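Local coordinates for carboxylesterase YbfK (Bacillus subtilis, PDB 4CCY), which hydrolyses carboxylic esters to an alcohol and a carboxylate, as a carboxylesterase of the alpha/beta hydrolase superfamily, at residues G63-A68 with G272-L277; I182-G187 with H243-H248; D188-H193 with S276-E281. All coordinates share one frame; numbering follows the deposited sequence.

Contact 1: residues G63-A68 with G272-L277; sequences GLFSSA and GHLLSL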
loop_
_atom_site.group_PDB
_atom_site.type_symbol
_atom_site.label_atom_id
_atom_site.label_comp_id
_atom_site.label_asym_id
_atom_site.label_seq_id
_atom_site.Cartn_x
_atom_site.Cartn_y
_atom_site.Cartn_z
ATOM N N GLY A 63 -0.201 -5.018 2.259
ATOM C CA GLY A 63 0.106 -6.427 2.066
ATOM C C GLY A 63 -1.126 -7.307 2.088
ATOM O O GLY A 63 -1.994 -7.154 2.953
ATOM N N LEU A 64 -1.192 -8.224 1.121
ATOM C CA LEU A 64 -2.287 -9.214 0.987
ATOM C C LEU A 64 -3.597 -8.690 0.372
ATOM O O LEU A 64 -4.437 -9.489 -0.058
ATOM C CB LEU A 64 -2.578 -9.941 2.322
ATOM C CG LEU A 64 -1.427 -10.644 3.070
ATOM C CD1 LEU A 64 -1.945 -11.262 4.361
ATOM C CD2 LEU A 64 -0.725 -11.695 2.211
ATOM N N PHE A 65 -3.766 -7.367 0.315
ATOM C CA PHE A 65 -5.040 -6.746 -0.099
ATOM C C PHE A 65 -5.212 -6.536 -1.594
ATOM O O PHE A 65 -6.345 -6.540 -2.083
ATOM C CB PHE A 65 -5.251 -5.406 0.606
ATOM C CG PHE A 65 -5.780 -5.528 2.018
ATOM C CD1 PHE A 65 -5.011 -6.099 3.010
ATOM C CD2 PHE A 65 -7.041 -5.056 2.342
ATOM C CE1 PHE A 65 -5.477 -6.207 4.308
ATOM C CE2 PHE A 65 -7.515 -5.143 3.644
ATOM C CZ PHE A 65 -6.738 -5.725 4.625
ATOM N N SER A 66 -4.107 -6.364 -2.318
ATOM C CA SER A 66 -4.132 -6.025 -3.761
ATOM C C SER A 66 -4.783 -4.661 -4.002
ATOM O O SER A 66 -5.331 -4.056 -3.080
ATOM C CB SER A 66 -4.899 -7.077 -4.569
ATOM O OG SER A 66 -6.294 -6.853 -4.430
ATOM N N SER A 67 -4.754 -4.211 -5.255
ATOM C CA SER A 67 -5.380 -2.940 -5.660
ATOM C C SER A 67 -6.896 -2.864 -5.453
ATOM O O SER A 67 -7.471 -1.765 -5.456
ATOM C CB SER A 67 -5.037 -2.623 -7.119
ATOM O OG SER A 67 -3.683 -2.221 -7.206
ATOM N N ALA A 68 -7.530 -4.023 -5.274
ATOM C CA ALA A 68 -8.977 -4.105 -5.010
ATOM C C ALA A 68 -9.431 -3.261 -3.799
ATOM O O ALA A 68 -10.556 -2.760 -3.773
ATOM C CB ALA A 68 -9.411 -5.562 -4.832
ATOM N N GLY A 272 -8.530 1.791 13.068
ATOM C CA GLY A 272 -7.298 1.042 13.308
ATOM C C GLY A 272 -6.327 1.167 12.151
ATOM O O GLY A 272 -6.182 2.239 11.550
ATOM N N HIS A 273 -5.666 0.054 11.846
ATOM C CA HIS A 273 -4.708 -0.062 10.748
ATOM C C HIS A 273 -5.291 0.254 9.397
ATOM O O HIS A 273 -4.654 0.938 8.582
ATOM C CB HIS A 273 -4.144 -1.485 10.724
ATOM C CG HIS A 273 -2.970 -1.667 9.785
ATOM N ND1 HIS A 273 -1.787 -1.055 9.982
ATOM C CD2 HIS A 273 -2.830 -2.433 8.617
ATOM C CE1 HIS A 273 -0.928 -1.400 8.993
ATOM N NE2 HIS A 273 -1.565 -2.240 8.160
ATOM N N LEU A 274 -6.505 -0.244 9.141
ATOM C CA LEU A 274 -7.100 -0.199 7.805
ATOM C C LEU A 274 -7.848 1.111 7.546
ATOM O O LEU A 274 -9.023 1.122 7.172
ATOM C CB LEU A 274 -8.005 -1.416 7.594
ATOM C CG LEU A 274 -7.315 -2.783 7.674
ATOM C CD1 LEU A 274 -8.332 -3.879 7.427
ATOM C CD2 LEU A 274 -6.135 -2.906 6.706
ATOM N N LEU A 275 -7.121 2.212 7.709
ATOM C CA LEU A 275 -7.699 3.548 7.785
ATOM C C LEU A 275 -8.449 3.984 6.524
ATOM O O LEU A 275 -9.500 4.630 6.623
ATOM C CB LEU A 275 -6.610 4.563 8.171
ATOM C CG LEU A 275 -6.894 6.056 8.385
ATOM C CD1 LEU A 275 -8.193 6.313 9.150
ATOM C CD2 LEU A 275 -5.704 6.700 9.104
ATOM N N SER A 276 -7.931 3.643 5.349
ATOM C CA SER A 276 -8.598 4.043 4.111
ATOM C C SER A 276 -9.912 3.279 3.901
ATOM O O SER A 276 -10.805 3.758 3.189
ATOM C CB SER A 276 -7.675 3.871 2.908
ATOM O OG SER A 276 -7.262 2.521 2.797
ATOM N N LEU A 277 -10.021 2.097 4.515
ATOM C CA LEU A 277 -11.232 1.280 4.423
ATOM C C LEU A 277 -12.252 1.610 5.514
ATOM O O LEU A 277 -13.462 1.574 5.265
ATOM C CB LEU A 277 -10.897 -0.217 4.455
ATOM C CG LEU A 277 -10.281 -0.857 3.200
ATOM C CD1 LEU A 277 -9.609 -2.171 3.560
ATOM C CD2 LEU A 277 -11.305 -1.052 2.080
#
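The ring of Phe65 meets Leu274 and Leu277 with its far end, and both leucines come to it obliquely. At its edge, in the ring plane, lies Gly63 O, 3.2 Å from CD1 of Phe65. This carbonyl probably meets the slightly positive ring hydrogens there. Leu274 touches the ring tip with both methyls. Phe65 CZ is 3.6 Å from Leu274 CD2 and 3.7 Å from Leu274 CD1. Leu277 approaches along the CD2-CE2 side, its CD1 3.6 Å from Phe65 CE2. No hydrogen bond joins the two segments. The ring is swung beside the backbone N of Phe65 (chi1 -81°), which carries it across to the leucines. The contact is buried and lies close to the centre of the chain.

Residues 63-68 follow strand 56-60. In alpha/beta hydrolases the loop at this place commonly contributes to the oxyanion hole. Residues 272-277 carry His273, by similarity the charge-relay histidine. Both nitrogens of its ring are hydrogen-bonded, NE2 to Ser129. Leu274 follows at once, as the centre of an inverse gamma turn and the N-cap residue of helix 275-278. The packing therefore ties the loop after strand 56-60 to the turn that bears the histidine. Replacing Phe65 with an alanine would probably open a gap in front of the Leu274 methyls and leave Leu277 CD1 without its aromatic neighbour.

Ile200 of helix 194-205 also packs on Phe65. Further along the loop, Ser66 forms an ST turn: its OG accepts from Ala68 N at 3.2 Å, with an N-H...O angle of 152°. The same OG is bonded to Gln199, which links this turn to helix 194-205.

Contact 2: residues I182-G187 with H243-H248; sequences IKWITG and HEAMYH. With NA (sodium ion), chain D; NA (sodium ion), chain C.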
loop_
_atom_site.group_PDB
_atom_site.type_symbol
_atom_site.label_atom_id
_atom_site.label_comp_id
_atom_site.label_asym_id
_atom_site.label_seq_id
_atom_site.Cartn_x
_atom_site.Cartn_y
_atom_site.Cartn_z
ATOM N N ILE A 182 -6.789 -11.341 9.904
ATOM C CA ILE A 182 -7.837 -10.386 9.546
ATOM C C ILE A 182 -8.559 -9.895 10.803
ATOM O O ILE A 182 -8.770 -8.694 10.967
ATOM C CB ILE A 182 -8.832 -10.990 8.519
ATOM C CG1 ILE A 182 -8.182 -11.065 7.129
ATOM C CG2 ILE A 182 -10.137 -10.186 8.468
ATOM C CD1 ILE A 182 -8.950 -11.897 6.118
ATOM N N LYS A 183 -8.905 -10.828 11.687
ATOM C CA LYS A 183 -9.641 -10.526 12.906
ATOM C C LYS A 183 -8.848 -9.547 13.777
ATOM O O LYS A 183 -9.402 -8.633 14.388
ATOM C CB LYS A 183 -9.905 -11.828 13.659
ATOM C CG LYS A 183 -10.818 -11.733 14.862
ATOM C CD LYS A 183 -10.812 -13.056 15.627
ATOM C CE LYS A 183 -11.601 -14.141 14.893
ATOM N NZ LYS A 183 -11.422 -15.513 15.463
ATOM N N TRP A 184 -7.540 -9.745 13.791
ATOM C CA TRP A 184 -6.623 -8.962 14.589
ATOM C C TRP A 184 -6.389 -7.600 13.998
ATOM O O TRP A 184 -6.439 -6.604 14.706
ATOM C CB TRP A 184 -5.317 -9.741 14.703
ATOM C CG TRP A 184 -4.133 -8.944 15.167
ATOM C CD1 TRP A 184 -3.893 -8.433 16.445
ATOM C CD2 TRP A 184 -2.958 -8.565 14.367
ATOM N NE1 TRP A 184 -2.692 -7.763 16.479
ATOM C CE2 TRP A 184 -2.077 -7.812 15.267
ATOM C CE3 TRP A 184 -2.563 -8.765 13.032
ATOM C CZ2 TRP A 184 -0.858 -7.296 14.836
ATOM C CZ3 TRP A 184 -1.334 -8.249 12.622
ATOM C CH2 TRP A 184 -0.509 -7.522 13.495
ATOM N N ILE A 185 -6.137 -7.549 12.693
ATOM C CA ILE A 185 -5.797 -6.297 12.017
ATOM C C ILE A 185 -6.996 -5.337 11.881
ATOM O O ILE A 185 -6.837 -4.121 11.993
ATOM C CB ILE A 185 -5.098 -6.560 10.655
ATOM C CG1 ILE A 185 -4.228 -5.375 10.246
ATOM C CG2 ILE A 185 -6.096 -6.912 9.557
ATOM C CD1 ILE A 185 -2.941 -5.281 11.029
ATOM N N THR A 186 -8.189 -5.890 11.658
ATOM C CA THR A 186 -9.396 -5.068 11.533
ATOM C C THR A 186 -9.797 -4.452 12.860
ATOM O O THR A 186 -10.215 -3.301 12.895
ATOM C CB THR A 186 -10.609 -5.837 10.964
ATOM O OG1 THR A 186 -10.885 -6.998 11.768
ATOM C CG2 THR A 186 -10.386 -6.222 9.506
ATOM N N GLY A 187 -9.658 -5.218 13.942
ATOM C CA GLY A 187 -10.120 -4.801 15.263
ATOM C C GLY A 187 -11.592 -5.124 15.444
ATOM O O GLY A 187 -12.264 -5.567 14.505
ATOM N N HIS A 243 -6.405 3.174 16.778
ATOM C CA HIS A 243 -6.491 1.769 17.210
ATOM C C HIS A 243 -5.523 0.827 16.506
ATOM O O HIS A 243 -5.703 -0.385 16.557
ATOM C CB HIS A 243 -7.930 1.264 17.061
ATOM C CG HIS A 243 -8.926 1.982 17.953
ATOM N ND1 HIS A 243 -8.679 2.238 19.262
ATOM C CD2 HIS A 243 -10.198 2.498 17.681
ATOM C CE1 HIS A 243 -9.734 2.885 19.796
ATOM N NE2 HIS A 243 -10.661 3.047 18.828
ATOM N N GLU A 244 -4.494 1.383 15.859
ATOM C CA GLU A 244 -3.452 0.629 15.136
ATOM C C GLU A 244 -2.874 -0.538 15.941
ATOM O O GLU A 244 -2.224 -0.321 16.975
ATOM C CB GLU A 244 -2.317 1.581 14.730
ATOM C CG GLU A 244 -1.071 0.908 14.169
ATOM C CD GLU A 244 -1.355 0.156 12.889
ATOM O OE1 GLU A 244 -1.376 0.812 11.832
ATOM O OE2 GLU A 244 -1.570 -1.086 12.941
ATOM N N ALA A 245 -3.099 -1.763 15.455
ATOM C CA ALA A 245 -2.767 -2.977 16.214
ATOM C C ALA A 245 -1.299 -3.411 16.087
ATOM O O ALA A 245 -0.813 -4.198 16.895
ATOM C CB ALA A 245 -3.691 -4.129 15.815
ATOM N N MET A 246 -0.609 -2.882 15.083
ATOM C CA MET A 246 0.710 -3.373 14.689
ATOM C C MET A 246 1.899 -2.720 15.399
ATOM O O MET A 246 2.998 -3.274 15.395
ATOM C CB MET A 246 0.906 -3.223 13.176
ATOM C CG MET A 246 -0.139 -3.913 12.318
ATOM S SD MET A 246 0.457 -4.026 10.609
ATOM C CE MET A 246 1.384 -5.560 10.694
ATOM N N TYR A 247 1.681 -1.541 15.984
ATOM C CA TYR A 247 2.729 -0.802 16.688
ATOM C C TYR A 247 2.148 0.331 17.526
ATOM O O TYR A 247 0.918 0.527 17.556
ATOM C CB TYR A 247 3.781 -0.251 15.717
ATOM C CG TYR A 247 3.242 0.453 14.490
ATOM C CD1 TYR A 247 2.846 1.788 14.542
ATOM C CD2 TYR A 247 3.153 -0.208 13.277
ATOM C CE1 TYR A 247 2.383 2.444 13.420
ATOM C CE2 TYR A 247 2.670 0.438 12.152
ATOM C CZ TYR A 247 2.288 1.764 12.232
ATOM O OH TYR A 247 1.816 2.420 11.112
ATOM N N HIS A 248 3.030 1.061 18.216
ATOM C CA HIS A 248 2.619 2.236 18.985
ATOM C C HIS A 248 2.599 3.429 18.086
ATOM O O HIS A 248 3.625 4.093 17.887
ATOM C CB HIS A 248 3.550 2.483 20.171
ATOM C CG HIS A 248 3.382 1.489 21.296
ATOM N ND1 HIS A 248 2.183 1.212 21.842
ATOM C CD2 HIS A 248 4.307 0.710 21.969
ATOM C CE1 HIS A 248 2.330 0.287 22.807
ATOM N NE2 HIS A 248 3.629 -0.016 22.891
HETATM NA NA NA D . -13.062 -7.129 12.888
HETATM NA NA NA C . -1.425 0.980 18.690
HETATM O O HOH W 1 -12.110 -8.401 14.424
HETATM O O HOH W 2 -5.450 -2.076 13.659
HETATM O O HOH W 3 -0.242 1.860 20.749
HETATM O O HOH W 4 -3.487 1.616 19.824
HETATM O O HOH W 5 -0.847 -1.375 19.778
HETATM O O HOH W 6 -13.610 -8.653 11.187
#
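Met246 reaches across to Trp184 and Ile185 with every atom beyond CB. CG comes first. It presses on Ile185 CD1 at 3.4 Å, tighter than a usual carbon contact, and lies 3.8 Å from Trp184 CH2. SD follows, 3.6 Å from Ile185 CD1, and it also packs on the ring of His273. The chain then bends at chi3 (87°). This bend brings the CE methyl back to Trp184 CH2, 3.9 Å away. The methionine crosses the indole at about a right angle. Val165 of helix 164-170 touches both Met246 and Trp184.

Ala245 meets the other end of the indole. Its CB sits over one face in a CH-pi contact, 4.2 Å from the centroid of the five-membered ring of Trp184 and 28° off the ring normal. Tyr168 also stacks with this tryptophan.

One water bridges the backbones, donating to Ile185 O at 3.0 Å and accepting from Ala245 N at 3.0 Å. No direct hydrogen bond crosses between the segments. Met246 N donates to Glu244 OE2 at 3.0 Å (156°), on the anti side of the carboxylate. This bond helps to fix the rotation of the carboxylate, whose OE1 is bonded to His273 ND1. Glu244 O and Tyr247 O bind a sodium ion with Gln249 and three waters. Thr186 OG1 and Gly187 O bind a second sodium ion at the end of helix 175-186.

The helix end thus packs on the loop after strand 236-241. By similarity this loop provides the acid of the charge relay, a glutamate in a Ser-His-Glu triad of the alpha/beta hydrolase fold.

Contact 3: residues D188-H193 with S276-E281; sequences DSYDLH and SLEQPE. With NA (sodium ion), chain D.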
loop_
_atom_site.group_PDB
_atom_site.type_symbol
_atom_site.label_atom_id
_atom_site.label_comp_id
_atom_site.label_asym_id
_atom_site.label_seq_id
_atom_site.Cartn_x
_atom_site.Cartn_y
_atom_site.Cartn_z
ATOM N N ASP A 188 -12.106 -4.900 16.646
ATOM C CA ASP A 188 -13.472 -5.300 16.965
ATOM C C ASP A 188 -14.554 -4.389 16.384
ATOM O O ASP A 188 -15.731 -4.722 16.443
ATOM C CB ASP A 188 -13.638 -5.459 18.481
ATOM C CG ASP A 188 -12.927 -6.689 19.004
ATOM O OD1 ASP A 188 -12.888 -7.696 18.264
ATOM O OD2 ASP A 188 -12.391 -6.655 20.134
ATOM N N SER A 189 -14.147 -3.264 15.802
ATOM C CA SER A 189 -15.091 -2.270 15.287
ATOM C C SER A 189 -15.295 -2.307 13.777
ATOM O O SER A 189 -16.199 -1.655 13.262
ATOM C CB SER A 189 -14.658 -0.861 15.695
ATOM O OG SER A 189 -14.670 -0.719 17.102
ATOM N N TYR A 190 -14.460 -3.049 13.061
ATOM C CA TYR A 190 -14.546 -3.051 11.610
ATOM C C TYR A 190 -14.525 -4.458 11.023
ATOM O O TYR A 190 -13.720 -5.296 11.431
ATOM C CB TYR A 190 -13.425 -2.193 11.005
ATOM C CG TYR A 190 -13.456 -2.158 9.490
ATOM C CD1 TYR A 190 -14.453 -1.453 8.814
ATOM C CD2 TYR A 190 -12.504 -2.846 8.733
ATOM C CE1 TYR A 190 -14.499 -1.433 7.434
ATOM C CE2 TYR A 190 -12.546 -2.832 7.344
ATOM C CZ TYR A 190 -13.541 -2.121 6.701
ATOM O OH TYR A 190 -13.601 -2.096 5.330
ATOM N N ASP A 191 -15.438 -4.709 10.089
ATOM C CA ASP A 191 -15.439 -5.926 9.277
ATOM C C ASP A 191 -15.169 -5.532 7.842
ATOM O O ASP A 191 -15.778 -4.594 7.332
ATOM C CB ASP A 191 -16.799 -6.632 9.306
ATOM C CG ASP A 191 -17.181 -7.129 10.682
ATOM O OD1 ASP A 191 -16.326 -7.706 11.380
ATOM O OD2 ASP A 191 -18.359 -6.959 11.052
ATOM N N LEU A 192 -14.277 -6.268 7.186
ATOM C CA LEU A 192 -14.066 -6.096 5.759
ATOM C C LEU A 192 -15.367 -6.391 5.028
ATOM O O LEU A 192 -16.203 -7.141 5.537
ATOM C CB LEU A 192 -13.005 -7.066 5.273
ATOM C CG LEU A 192 -11.585 -6.805 5.764
ATOM C CD1 LEU A 192 -10.664 -7.931 5.308
ATOM C CD2 LEU A 192 -11.103 -5.443 5.266
ATOM N N HIS A 193 -15.533 -5.799 3.842
ATOM C CA HIS A 193 -16.568 -6.261 2.929
ATOM C C HIS A 193 -16.348 -7.748 2.710
ATOM O O HIS A 193 -15.218 -8.192 2.616
ATOM C CB HIS A 193 -16.508 -5.516 1.607
ATOM C CG HIS A 193 -17.673 -5.813 0.696
ATOM N ND1 HIS A 193 -17.822 -6.998 0.061
ATOM C CD2 HIS A 193 -18.772 -5.035 0.334
ATOM C CE1 HIS A 193 -18.953 -6.977 -0.661
ATOM N NE2 HIS A 193 -19.533 -5.777 -0.497
ATOM N N SER A 276 -7.931 3.643 5.349
ATOM C CA SER A 276 -8.598 4.043 4.111
ATOM C C SER A 276 -9.912 3.279 3.901
ATOM O O SER A 276 -10.805 3.758 3.189
ATOM C CB SER A 276 -7.675 3.871 2.908
ATOM O OG SER A 276 -7.262 2.521 2.797
ATOM N N LEU A 277 -10.021 2.097 4.515
ATOM C CA LEU A 277 -11.232 1.280 4.423
ATOM C C LEU A 277 -12.252 1.610 5.514
ATOM O O LEU A 277 -13.462 1.574 5.265
ATOM C CB LEU A 277 -10.897 -0.217 4.455
ATOM C CG LEU A 277 -10.281 -0.857 3.200
ATOM C CD1 LEU A 277 -9.609 -2.171 3.560
ATOM C CD2 LEU A 277 -11.305 -1.052 2.080
ATOM N N GLU A 278 -11.754 1.921 6.707
ATOM C CA GLU A 278 -12.587 2.228 7.881
ATOM C C GLU A 278 -13.197 3.623 7.900
ATOM O O GLU A 278 -14.321 3.805 8.362
ATOM C CB GLU A 278 -11.744 2.102 9.135
ATOM C CG GLU A 278 -11.991 0.835 9.907
ATOM C CD GLU A 278 -11.276 0.830 11.239
ATOM O OE1 GLU A 278 -10.041 0.688 11.234
ATOM O OE2 GLU A 278 -11.958 0.981 12.277
ATOM N N GLN A 279 -12.423 4.612 7.461
ATOM C CA GLN A 279 -12.884 6.000 7.435
ATOM C C GLN A 279 -12.683 6.595 6.046
ATOM O O GLN A 279 -11.970 7.604 5.902
ATOM C CB GLN A 279 -12.143 6.847 8.485
ATOM C CG GLN A 279 -12.341 6.401 9.925
ATOM C CD GLN A 279 -13.749 6.665 10.436
ATOM O OE1 GLN A 279 -14.530 7.381 9.806
ATOM N NE2 GLN A 279 -14.070 6.104 11.588
ATOM N N PRO A 280 -13.306 5.974 5.018
ATOM C CA PRO A 280 -13.046 6.404 3.650
ATOM C C PRO A 280 -13.475 7.856 3.380
ATOM O O PRO A 280 -12.790 8.547 2.633
ATOM C CB PRO A 280 -13.880 5.431 2.802
ATOM C CG PRO A 280 -14.947 4.928 3.708
ATOM C CD PRO A 280 -14.301 4.877 5.067
ATOM N N GLU A 281 -14.587 8.301 3.970
ATOM C CA GLU A 281 -15.079 9.673 3.753
ATOM C C GLU A 281 -14.007 10.689 4.177
ATOM O O GLU A 281 -13.652 11.591 3.402
ATOM C CB GLU A 281 -16.389 9.944 4.518
ATOM C CG GLU A 281 -17.560 9.008 4.203
ATOM C CD GLU A 281 -17.515 7.650 4.931
ATOM O OE1 GLU A 281 -16.538 7.338 5.665
ATOM O OE2 GLU A 281 -18.491 6.861 4.752
HETATM NA NA NA D . -13.062 -7.129 12.888
HETATM O O HOH W 6 -13.610 -8.653 11.187
HETATM O O HOH W 7 -15.206 -6.956 13.662
HETATM O O HOH W 1 -12.110 -8.401 14.424
#
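Next to Tyr190, whose ring packs on Leu277 and Glu278, Asp191 OD1 is gripped by two waters. One water donates to Asp191 OD1 at 2.7 Å and the other to the same OD1 at 2.9 Å. Both are ligands of a sodium ion, which Asp191 OD1 faces from the second shell. Tyr190 O binds the ion directly at 2.4 Å. Thr186 OG1, Gly187 O and a third water complete six ligands. Two backbone oxygens, one threonine hydroxyl and three waters thus make up this sodium site, at the turn after helix 175-186. In this alpha/beta hydrolase the ion joins the end of that helix to the loop that runs on to helix 194-205. The negative carboxylate of Asp191 would probably polarise the two waters and add to the pull on the ion.

The tyrosine side chain turns from the site to the short helix 275-278. Its CG is anti to the backbone N (chi1 180°), which lays the ring against Leu277 and Glu278 of that helix. Glu278 CG sits over one ring face, 3.4 Å from Tyr190 CG. The carboxylate lies beside the ring's root, its plane 29° from that of the ring, with OE2 3.7 Å from Tyr190 CB. The polar end of Glu278 has its partner beyond these segments: OE1 accepts from Gly272 N, just before His273. Glu278 therefore joins the tyrosine to the turn that carries this histidine.

Leu277 takes the outer end of the ring and crosses it at about a right angle. Its carbonyl O also comes near the ring, obliquely. Leu192 adds an apolar touch, CD2 to Leu277 CD1, at 4.0 Å, and also packs on helices 175-186 and 194-205. At the ring's far end the hydroxyl meets carbon: Tyr190 OH is 3.4 Å from Leu277 CB.

Overall arrangement
Contact 1 is the core contact, buried near the centre of the chain and purely apolar across its segments. The centres of contacts 2 and 3 lie further out, about 16 Å from the centre of the chain, and both contacts are partly buried. There metal ions and waters accompany the packing. Contacts 1 and 3 share helix 275-278 and meet it on the leucine they have in common. Contacts 2 and 3 share one sodium ion, bound from both ends of the turn 186-190. Contacts 1 and 2 meet at the probable charge relay, to which each brings one member. Leu192 of contact 3 touches residues from the segments of both other contacts.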